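Long-range contacts in thioesterase (PDB 6VAP), which is a type II thioesterase that probably removes aberrant or stalled acyl groups from the carrier domains of the borrelidin polyketide synthase: residues A[25-30]-A[91-96]; A[86-91]-A[114-119]; A[11-16]-A[57-62]. All coordinates share one frame; numbering follows the deposited sequence.

Followed from the N terminus, the chain first closes a loop at interaction 3, where segment 11-16, which holds edge strand 14-15, meets 57-62 just beyond strand 52-56. Before that loop is complete, strand 26-30 has already been laid down, and it pairs in interaction 1 with 91-96, so the two loops cross. Interaction 2 crosses interaction 1 in turn: 86-91 meets 114-119, and Pro91 takes part in both. Interactions 3 and 2 follow in series, yet Arg87 reaches back to Gln16. Together the three contacts tie the N-terminal edge of the sheet, its centre and the loops that feed successive strands.

Interaction 1: residues A[25-30]-A[91-96]; sequences PQLICL and PVALFG
Ile28 lies alongside Leu94, both pointing the same way, and slants across Val92. Its CB already meets Leu94 CD2 at 3.7 Å. With CG1 anti to the carbonyl carbon (chi1 -56°), the longer branch runs alongside both neighbours: CG1 is 4.0 Å from Leu94 CD2 and 4.1 Å from Val92 CG2. At the tip, CD1 closes to 3.3 Å from Leu94 CD2 and 3.4 Å from Val92 CG2, so this methyl presses tightly on two others, about a right angle apart as seen from it. Beneath these side chains run two neighbouring parallel strands of the α/β-hydrolase sheet. Gly96, at the end of 91-96, begins the GxSxG pattern of a probable nucleophile elbow. Five backbone hydrogen bonds join the strands, passing from Gln26 N to Pro91 O at one end to Leu30 N to Phe95 O at the other, the latter 2.8 Å long. Between them, Ile28 gives its N to Ala93 O and accepts from Phe95 N. Helix 99-113 covers the face carrying Leu94 and Leu30. On the reverse face, Leu27 CD1 rests 3.9 Å from Phe95 CB, while Phe95 packs on Ile242 and Ile246 of helix 239-250.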
loop_
_atom_site.group_PDB
_atom_site.type_symbol
_atom_site.label_atom_id
_atom_site.label_comp_id
_atom_site.label_asym_id
_atom_site.label_seq_id
_atom_site.Cartn_x
_atom_site.Cartn_y
_atom_site.Cartn_z
ATOM N N PRO A 25 -11.503 13.578 -4.966
ATOM C CA PRO A 25 -10.127 13.335 -4.529
ATOM C C PRO A 25 -9.678 11.977 -5.014
ATOM O O PRO A 25 -10.502 11.084 -5.225
ATOM C CB PRO A 25 -10.220 13.363 -3.003
ATOM C CG PRO A 25 -11.557 13.971 -2.696
ATOM C CD PRO A 25 -12.443 13.639 -3.839
ATOM N N GLN A 26 -8.355 11.814 -5.129
ATOM C CA GLN A 26 -7.738 10.588 -5.629
ATOM C C GLN A 26 -7.201 9.739 -4.476
ATOM O O GLN A 26 -6.644 10.259 -3.505
ATOM C CB GLN A 26 -6.592 10.880 -6.599
ATOM C CG GLN A 26 -7.034 11.220 -8.007
ATOM C CD GLN A 26 -5.868 11.289 -8.971
ATOM O OE1 GLN A 26 -4.712 11.349 -8.558
ATOM N NE2 GLN A 26 -6.164 11.277 -10.262
ATOM N N LEU A 27 -7.401 8.431 -4.569
ATOM C CA LEU A 27 -6.866 7.486 -3.598
ATOM C C LEU A 27 -6.056 6.443 -4.370
ATOM O O LEU A 27 -6.592 5.714 -5.216
ATOM C CB LEU A 27 -7.984 6.826 -2.795
ATOM C CG LEU A 27 -7.470 5.672 -1.906
ATOM C CD1 LEU A 27 -6.689 6.212 -0.754
ATOM C CD2 LEU A 27 -8.592 4.780 -1.417
ATOM N N ILE A 28 -4.760 6.409 -4.112
ATOM C CA ILE A 28 -3.868 5.456 -4.758
ATOM C C ILE A 28 -3.657 4.327 -3.785
ATOM O O ILE A 28 -3.201 4.573 -2.670
ATOM C CB ILE A 28 -2.531 6.108 -5.130
ATOM C CG1 ILE A 28 -2.784 7.353 -6.019
ATOM C CG2 ILE A 28 -1.627 5.114 -5.871
ATOM C CD1 ILE A 28 -1.650 8.335 -5.949
ATOM N N CYS A 29 -3.960 3.100 -4.188
ATOM C CA CYS A 29 -3.975 1.932 -3.311
ATOM C C CYS A 29 -2.896 0.945 -3.728
ATOM O O CYS A 29 -2.872 0.507 -4.883
ATOM C CB CYS A 29 -5.352 1.249 -3.385
ATOM S SG CYS A 29 -6.649 2.340 -2.783
ATOM N N LEU A 30 -2.054 0.563 -2.774
ATOM C CA LEU A 30 -0.908 -0.285 -2.990
ATOM C C LEU A 30 -1.184 -1.636 -2.355
ATOM O O LEU A 30 -1.343 -1.725 -1.129
ATOM C CB LEU A 30 0.353 0.341 -2.387
ATOM C CG LEU A 30 0.938 1.608 -3.062
ATOM C CD1 LEU A 30 1.029 1.496 -4.542
ATOM C CD2 LEU A 30 0.046 2.851 -2.681
ATOM N N PRO A 91 -6.733 16.943 -4.672
ATOM C CA PRO A 91 -6.215 16.250 -3.487
ATOM C C PRO A 91 -6.016 14.762 -3.735
ATOM O O PRO A 91 -6.882 14.124 -4.336
ATOM C CB PRO A 91 -7.296 16.485 -2.428
ATOM C CG PRO A 91 -8.248 17.538 -3.028
ATOM C CD PRO A 91 -8.125 17.388 -4.503
ATOM N N VAL A 92 -4.880 14.226 -3.282
ATOM C CA VAL A 92 -4.525 12.826 -3.483
ATOM C C VAL A 92 -4.080 12.225 -2.155
ATOM O O VAL A 92 -3.362 12.857 -1.372
ATOM C CB VAL A 92 -3.423 12.676 -4.553
ATOM C CG1 VAL A 92 -2.184 13.469 -4.154
ATOM C CG2 VAL A 92 -3.076 11.220 -4.789
ATOM N N ALA A 93 -4.506 10.990 -1.910
ATOM C CA ALA A 93 -4.111 10.245 -0.728
ATOM C C ALA A 93 -3.614 8.871 -1.158
ATOM O O ALA A 93 -3.963 8.367 -2.232
ATOM C CB ALA A 93 -5.259 10.103 0.268
ATOM N N LEU A 94 -2.770 8.273 -0.313
ATOM C CA LEU A 94 -2.215 6.948 -0.556
ATOM C C LEU A 94 -2.646 5.978 0.538
ATOM O O LEU A 94 -2.688 6.337 1.718
ATOM C CB LEU A 94 -0.705 7.005 -0.622
ATOM C CG LEU A 94 -0.081 8.215 -1.347
ATOM C CD1 LEU A 94 1.394 8.206 -1.219
ATOM C CD2 LEU A 94 -0.503 8.217 -2.809
ATOM N N PHE A 95 -2.949 4.740 0.146
ATOM C CA PHE A 95 -3.291 3.667 1.067
ATOM C C PHE A 95 -2.476 2.443 0.692
ATOM O O PHE A 95 -2.502 2.002 -0.464
ATOM C CB PHE A 95 -4.790 3.347 1.036
ATOM C CG PHE A 95 -5.178 2.243 1.961
ATOM C CD1 PHE A 95 -5.051 0.934 1.585
ATOM C CD2 PHE A 95 -5.706 2.531 3.223
ATOM C CE1 PHE A 95 -5.405 -0.101 2.488
ATOM C CE2 PHE A 95 -6.054 1.541 4.087
ATOM C CZ PHE A 95 -5.872 0.211 3.724
ATOM N N GLY A 96 -1.746 1.900 1.666
ATOM C CA GLY A 96 -1.003 0.663 1.440
ATOM C C GLY A 96 -1.212 -0.325 2.573
ATOM O O GLY A 96 -1.191 0.068 3.741
#

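Interaction 2: residues A[86-91]-A[114-119]; sequences ARVHQP and AGISLE
Val88 and Ile116 face each other where two helix-to-strand connections of the α/β fold run side by side, one leading from helix 73-87 into strand 92-97, the other from helix 99-113 into strand 120-124. The second helix ends in a Schellman motif with Gly115, at positive phi, as its C-prime residue; the chain then turns into Ile116. Apolar contact comes first: Val88 CG1 lies 4.3 Å from Ile116 CD1, and both residues also touch Phe111 of helix 99-113. Ile116 CG2, anti to the backbone N, is the branch that meets the side chain of Gln90, whose CG stands 3.9 Å away, and the two side chains slant across one another. Beyond that methyl, the polar end of Gln90 comes up to Ser117 on the outside of this surface contact. A backbone bond from Glu119 N to Val92 O joins the second connection to the strand that follows Pro91. The remaining contact is between Pro91, which follows a cis peptide bond, and Glu119. A bend at chi2 (-54°) turns the carboxylate toward the CB corner of the proline, bringing Glu119 OE2 to 3.4 Å from Pro91 CB.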
loop_
_atom_site.group_PDB
_atom_site.type_symbol
_atom_site.label_atom_id
_atom_site.label_comp_id
_atom_site.label_asym_id
_atom_site.label_seq_id
_atom_site.Cartn_x
_atom_site.Cartn_y
_atom_site.Cartn_z
ATOM N N ALA A 86 1.919 11.239 -14.015
ATOM C CA ALA A 86 1.118 11.671 -15.161
ATOM C C ALA A 86 -0.383 11.632 -14.888
ATOM O O ALA A 86 -1.146 12.298 -15.589
ATOM C CB ALA A 86 1.443 10.800 -16.378
ATOM N N ARG A 87 -0.821 10.871 -13.895
ATOM C CA ARG A 87 -2.228 10.750 -13.536
ATOM C C ARG A 87 -2.604 11.577 -12.320
ATOM O O ARG A 87 -3.774 11.953 -12.175
ATOM C CB ARG A 87 -2.580 9.296 -13.218
ATOM C CG ARG A 87 -2.561 8.380 -14.405
ATOM C CD ARG A 87 -3.302 7.106 -14.080
ATOM N NE ARG A 87 -4.748 7.330 -13.979
ATOM C CZ ARG A 87 -5.667 6.540 -14.517
ATOM N NH1 ARG A 87 -5.308 5.475 -15.217
ATOM N NH2 ARG A 87 -6.947 6.820 -14.346
ATOM N N VAL A 88 -1.630 11.845 -11.443
ATOM C CA VAL A 88 -1.897 12.461 -10.154
ATOM C C VAL A 88 -2.721 13.717 -10.367
ATOM O O VAL A 88 -2.430 14.529 -11.247
ATOM C CB VAL A 88 -0.569 12.771 -9.437
ATOM C CG1 VAL A 88 0.171 13.925 -10.151
ATOM C CG2 VAL A 88 -0.820 13.113 -7.973
ATOM N N HIS A 89 -3.647 13.989 -9.459
ATOM C CA HIS A 89 -4.431 15.227 -9.423
ATOM C C HIS A 89 -4.771 15.450 -7.949
ATOM O O HIS A 89 -5.460 14.604 -7.469
ATOM C CB HIS A 89 -5.637 15.055 -10.347
ATOM C CG HIS A 89 -6.538 16.232 -10.399
ATOM N ND1 HIS A 89 -7.456 16.484 -9.434
ATOM C CD2 HIS A 89 -6.618 17.248 -11.272
ATOM C CE1 HIS A 89 -8.088 17.592 -9.723
ATOM N NE2 HIS A 89 -7.587 18.074 -10.831
ATOM N N GLN A 90 -4.254 16.481 -7.261
ATOM C CA GLN A 90 -4.597 16.765 -5.880
ATOM C C GLN A 90 -6.053 17.224 -5.784
ATOM O O GLN A 90 -6.574 17.845 -6.708
ATOM C CB GLN A 90 -3.652 17.829 -5.334
ATOM C CG GLN A 90 -2.181 17.427 -5.478
ATOM C CD GLN A 90 -1.221 18.505 -5.013
ATOM O OE1 GLN A 90 -0.995 18.681 -3.814
ATOM N NE2 GLN A 90 -0.652 19.237 -5.966
ATOM N N PRO A 91 -6.733 16.943 -4.672
ATOM C CA PRO A 91 -6.215 16.250 -3.487
ATOM C C PRO A 91 -6.016 14.762 -3.735
ATOM O O PRO A 91 -6.882 14.124 -4.336
ATOM C CB PRO A 91 -7.296 16.485 -2.428
ATOM C CG PRO A 91 -8.248 17.538 -3.028
ATOM C CD PRO A 91 -8.125 17.388 -4.503
ATOM N N ALA A 114 8.765 16.293 -5.020
ATOM C CA ALA A 114 8.345 16.917 -6.266
ATOM C C ALA A 114 7.386 18.077 -6.041
ATOM O O ALA A 114 6.860 18.619 -7.010
ATOM C CB ALA A 114 7.713 15.874 -7.189
ATOM N N GLY A 115 7.163 18.475 -4.788
ATOM C CA GLY A 115 6.281 19.572 -4.448
ATOM C C GLY A 115 4.809 19.243 -4.474
ATOM O O GLY A 115 3.982 20.159 -4.435
ATOM N N ILE A 116 4.453 17.964 -4.457
ATOM C CA ILE A 116 3.066 17.511 -4.548
ATOM C C ILE A 116 2.629 17.105 -3.151
ATOM O O ILE A 116 3.022 16.044 -2.662
ATOM C CB ILE A 116 2.897 16.345 -5.540
ATOM C CG1 ILE A 116 3.448 16.764 -6.920
ATOM C CG2 ILE A 116 1.445 15.938 -5.639
ATOM C CD1 ILE A 116 3.393 15.703 -8.004
ATOM N N SER A 117 1.790 17.926 -2.529
ATOM C CA SER A 117 1.278 17.645 -1.202
ATOM C C SER A 117 0.286 16.482 -1.243
ATOM O O SER A 117 -0.442 16.282 -2.229
ATOM C CB SER A 117 0.597 18.892 -0.635
ATOM O OG SER A 117 -0.469 19.296 -1.467
ATOM N N LEU A 118 0.253 15.724 -0.141
ATOM C CA LEU A 118 -0.660 14.598 0.030
ATOM C C LEU A 118 -1.678 14.876 1.131
ATOM O O LEU A 118 -1.336 15.408 2.186
ATOM C CB LEU A 118 0.102 13.317 0.377
ATOM C CG LEU A 118 1.210 12.899 -0.590
ATOM C CD1 LEU A 118 1.923 11.647 -0.075
ATOM C CD2 LEU A 118 0.595 12.602 -1.963
ATOM N N GLU A 119 -2.936 14.514 0.888
ATOM C CA GLU A 119 -3.963 14.692 1.912
ATOM C C GLU A 119 -3.728 13.764 3.096
ATOM O O GLU A 119 -3.907 14.156 4.257
ATOM C CB GLU A 119 -5.343 14.441 1.305
ATOM C CG GLU A 119 -5.675 15.344 0.144
ATOM C CD GLU A 119 -5.526 16.824 0.485
ATOM O OE1 GLU A 119 -6.082 17.255 1.519
ATOM O OE2 GLU A 119 -4.862 17.548 -0.292
#

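Interaction 3: residues A[11-16]-A[57-62]; sequences DVWIRQ and QYPGRQ
Trp13 and Gln57 are joined by one backbone hydrogen bond, Gln57 N to Trp13 O, 2.8 Å long and nearly straight at 170°. It continues, one step past strand 52-56, the antiparallel pairing of that strand with edge strand 14-15. Apolar contact lies beside it: the six-membered end of the indole crosses Pro59 obliquely, Trp13 CH2 coming to 3.6 Å from Pro59 CD. The same indole touches Val56 and Leu80, so it fills the angle between sheet, loop and helix 73-87.

Arg15 meets the aliphatic part of Gln57. A bend at chi2 (-63°) brings the guanidinium round, so that Gln57 CB lies 3.7 Å above its plane, off-centre, with Gln57 CG at 3.6 Å from Arg15 NH2; the amide plane is turned 68° from it.

Side-chain hydrogen bonds fix both partners from within their own segments. Arg15 NH2 reaches Val12 O at 2.7 Å, close to the guanidinium plane. Asp11 OD1 takes Ile14 N at 2.6 Å, an Asx motif that shapes the turn carrying Trp13. Across the way, Gln57 NE2 gives Gln62 OE1 a bond of 2.6 Å. A type II turn runs from Tyr58 to Arg61, and Arg61 NH2 bonds Pro59 O at 3.0 Å, fastening the guanidinium across it; Tyr58 itself borders the probable nucleophile elbow.

Asp63 serves both sides, forming a salt bridge with Arg15 and accepting from Gln57 NE2, while Gln57 OE1 accepts from Ala37 N. The buried amide is thus gripped at both polar atoms, and the aspartate probably offsets the arginine's charge while Gln57 CB and CG lie against one face of the guanidinium.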
loop_
_atom_site.group_PDB
_atom_site.type_symbol
_atom_site.label_atom_id
_atom_site.label_comp_id
_atom_site.label_asym_id
_atom_site.label_seq_id
_atom_site.Cartn_x
_atom_site.Cartn_y
_atom_site.Cartn_z
ATOM N N ASP A 11 -4.136 1.921 -17.219
ATOM C CA ASP A 11 -2.915 1.534 -17.905
ATOM C C ASP A 11 -2.383 0.256 -17.251
ATOM O O ASP A 11 -3.035 -0.359 -16.399
ATOM C CB ASP A 11 -1.891 2.674 -17.875
ATOM C CG ASP A 11 -1.601 3.174 -16.470
ATOM O OD1 ASP A 11 -1.203 2.363 -15.620
ATOM O OD2 ASP A 11 -1.775 4.385 -16.222
ATOM N N VAL A 12 -1.183 -0.152 -17.667
ATOM C CA VAL A 12 -0.610 -1.400 -17.181
ATOM C C VAL A 12 -0.396 -1.338 -15.684
ATOM O O VAL A 12 -0.559 -2.352 -14.986
ATOM C CB VAL A 12 0.702 -1.706 -17.934
ATOM C CG1 VAL A 12 1.810 -0.753 -17.507
ATOM C CG2 VAL A 12 1.122 -3.147 -17.694
ATOM N N TRP A 13 -0.064 -0.154 -15.158
ATOM C CA TRP A 13 0.220 -0.032 -13.729
ATOM C C TRP A 13 -1.006 0.316 -12.885
ATOM O O TRP A 13 -1.157 -0.166 -11.759
ATOM C CB TRP A 13 1.284 1.055 -13.486
ATOM C CG TRP A 13 2.676 0.635 -13.758
ATOM C CD1 TRP A 13 3.395 0.817 -14.924
ATOM C CD2 TRP A 13 3.574 0.058 -12.815
ATOM N NE1 TRP A 13 4.670 0.314 -14.766
ATOM C CE2 TRP A 13 4.816 -0.119 -13.474
ATOM C CE3 TRP A 13 3.463 -0.297 -11.466
ATOM C CZ2 TRP A 13 5.910 -0.689 -12.851
ATOM C CZ3 TRP A 13 4.569 -0.863 -10.847
ATOM C CH2 TRP A 13 5.763 -1.062 -11.547
ATOM N N ILE A 14 -1.870 1.177 -13.399
ATOM C CA ILE A 14 -2.888 1.846 -12.598
ATOM C C ILE A 14 -4.247 1.413 -13.096
ATOM O O ILE A 14 -4.609 1.714 -14.238
ATOM C CB ILE A 14 -2.750 3.376 -12.660
ATOM C CG1 ILE A 14 -1.357 3.782 -12.128
ATOM C CG2 ILE A 14 -3.861 4.026 -11.854
ATOM C CD1 ILE A 14 -0.990 5.209 -12.378
ATOM N N ARG A 15 -5.014 0.748 -12.239
ATOM C CA ARG A 15 -6.325 0.226 -12.601
ATOM C C ARG A 15 -7.393 1.097 -11.946
ATOM O O ARG A 15 -7.429 1.231 -10.717
ATOM C CB ARG A 15 -6.470 -1.233 -12.168
ATOM C CG ARG A 15 -5.331 -2.146 -12.635
ATOM C CD ARG A 15 -5.288 -2.214 -14.169
ATOM N NE ARG A 15 -3.986 -2.680 -14.643
ATOM C CZ ARG A 15 -3.708 -3.932 -14.986
ATOM N NH1 ARG A 15 -4.645 -4.865 -14.904
ATOM N NH2 ARG A 15 -2.485 -4.242 -15.413
ATOM N N GLN A 16 -8.260 1.673 -12.761
ATOM C CA GLN A 16 -9.378 2.505 -12.317
ATOM C C GLN A 16 -10.640 1.684 -12.559
ATOM O O GLN A 16 -11.104 1.552 -13.696
ATOM C CB GLN A 16 -9.383 3.815 -13.101
ATOM C CG GLN A 16 -10.471 4.793 -12.689
ATOM C CD GLN A 16 -10.492 6.040 -13.548
ATOM O OE1 GLN A 16 -9.819 6.109 -14.564
ATOM N NE2 GLN A 16 -11.265 7.030 -13.140
ATOM N N GLN A 57 -1.273 -2.348 -10.030
ATOM C CA GLN A 57 -0.956 -3.713 -10.421
ATOM C C GLN A 57 0.545 -3.826 -10.600
ATOM O O GLN A 57 1.090 -3.308 -11.569
ATOM C CB GLN A 57 -1.682 -4.065 -11.721
ATOM C CG GLN A 57 -1.478 -5.492 -12.193
ATOM C CD GLN A 57 -2.478 -6.457 -11.569
ATOM O OE1 GLN A 57 -2.596 -6.528 -10.373
ATOM N NE2 GLN A 57 -3.163 -7.228 -12.391
ATOM N N TYR A 58 1.206 -4.564 -9.728
ATOM C CA TYR A 58 2.641 -4.758 -9.874
ATOM C C TYR A 58 2.939 -5.772 -10.983
ATOM O O TYR A 58 2.113 -6.636 -11.290
ATOM C CB TYR A 58 3.262 -5.250 -8.576
ATOM C CG TYR A 58 2.849 -4.517 -7.326
ATOM C CD1 TYR A 58 2.852 -3.131 -7.271
ATOM C CD2 TYR A 58 2.463 -5.219 -6.188
ATOM C CE1 TYR A 58 2.497 -2.468 -6.113
ATOM C CE2 TYR A 58 2.148 -4.584 -5.044
ATOM C CZ TYR A 58 2.148 -3.197 -4.994
ATOM O OH TYR A 58 1.784 -2.589 -3.798
ATOM N N PRO A 59 4.103 -5.673 -11.616
ATOM C CA PRO A 59 4.487 -6.682 -12.612
ATOM C C PRO A 59 4.484 -8.078 -12.012
ATOM O O PRO A 59 4.772 -8.275 -10.824
ATOM C CB PRO A 59 5.905 -6.272 -13.017
ATOM C CG PRO A 59 5.993 -4.796 -12.683
ATOM C CD PRO A 59 5.118 -4.620 -11.447
ATOM N N GLY A 60 4.173 -9.049 -12.868
ATOM C CA GLY A 60 4.323 -10.441 -12.534
ATOM C C GLY A 60 3.063 -11.158 -12.111
ATOM O O GLY A 60 3.132 -12.347 -11.789
ATOM N N ARG A 61 1.916 -10.496 -12.107
ATOM C CA ARG A 61 0.678 -11.116 -11.665
ATOM C C ARG A 61 -0.436 -10.850 -12.665
ATOM O O ARG A 61 -0.475 -9.800 -13.312
ATOM C CB ARG A 61 0.266 -10.601 -10.281
ATOM C CG ARG A 61 -0.125 -9.127 -10.267
ATOM C CD ARG A 61 0.416 -8.453 -9.015
ATOM N NE ARG A 61 1.873 -8.503 -8.985
ATOM C CZ ARG A 61 2.592 -8.701 -7.892
ATOM N NH1 ARG A 61 1.989 -8.824 -6.724
ATOM N NH2 ARG A 61 3.920 -8.728 -7.979
ATOM N N GLN A 62 -1.344 -11.823 -12.774
ATOM C CA GLN A 62 -2.522 -11.705 -13.626
ATOM C C GLN A 62 -2.118 -11.316 -15.041
ATOM O O GLN A 62 -1.397 -12.061 -15.701
ATOM C CB GLN A 62 -3.512 -10.706 -13.030
ATOM C CG GLN A 62 -3.946 -11.069 -11.594
ATOM C CD GLN A 62 -4.889 -10.033 -10.998
ATOM O OE1 GLN A 62 -4.867 -8.871 -11.376
ATOM N NE2 GLN A 62 -5.725 -10.461 -10.058
#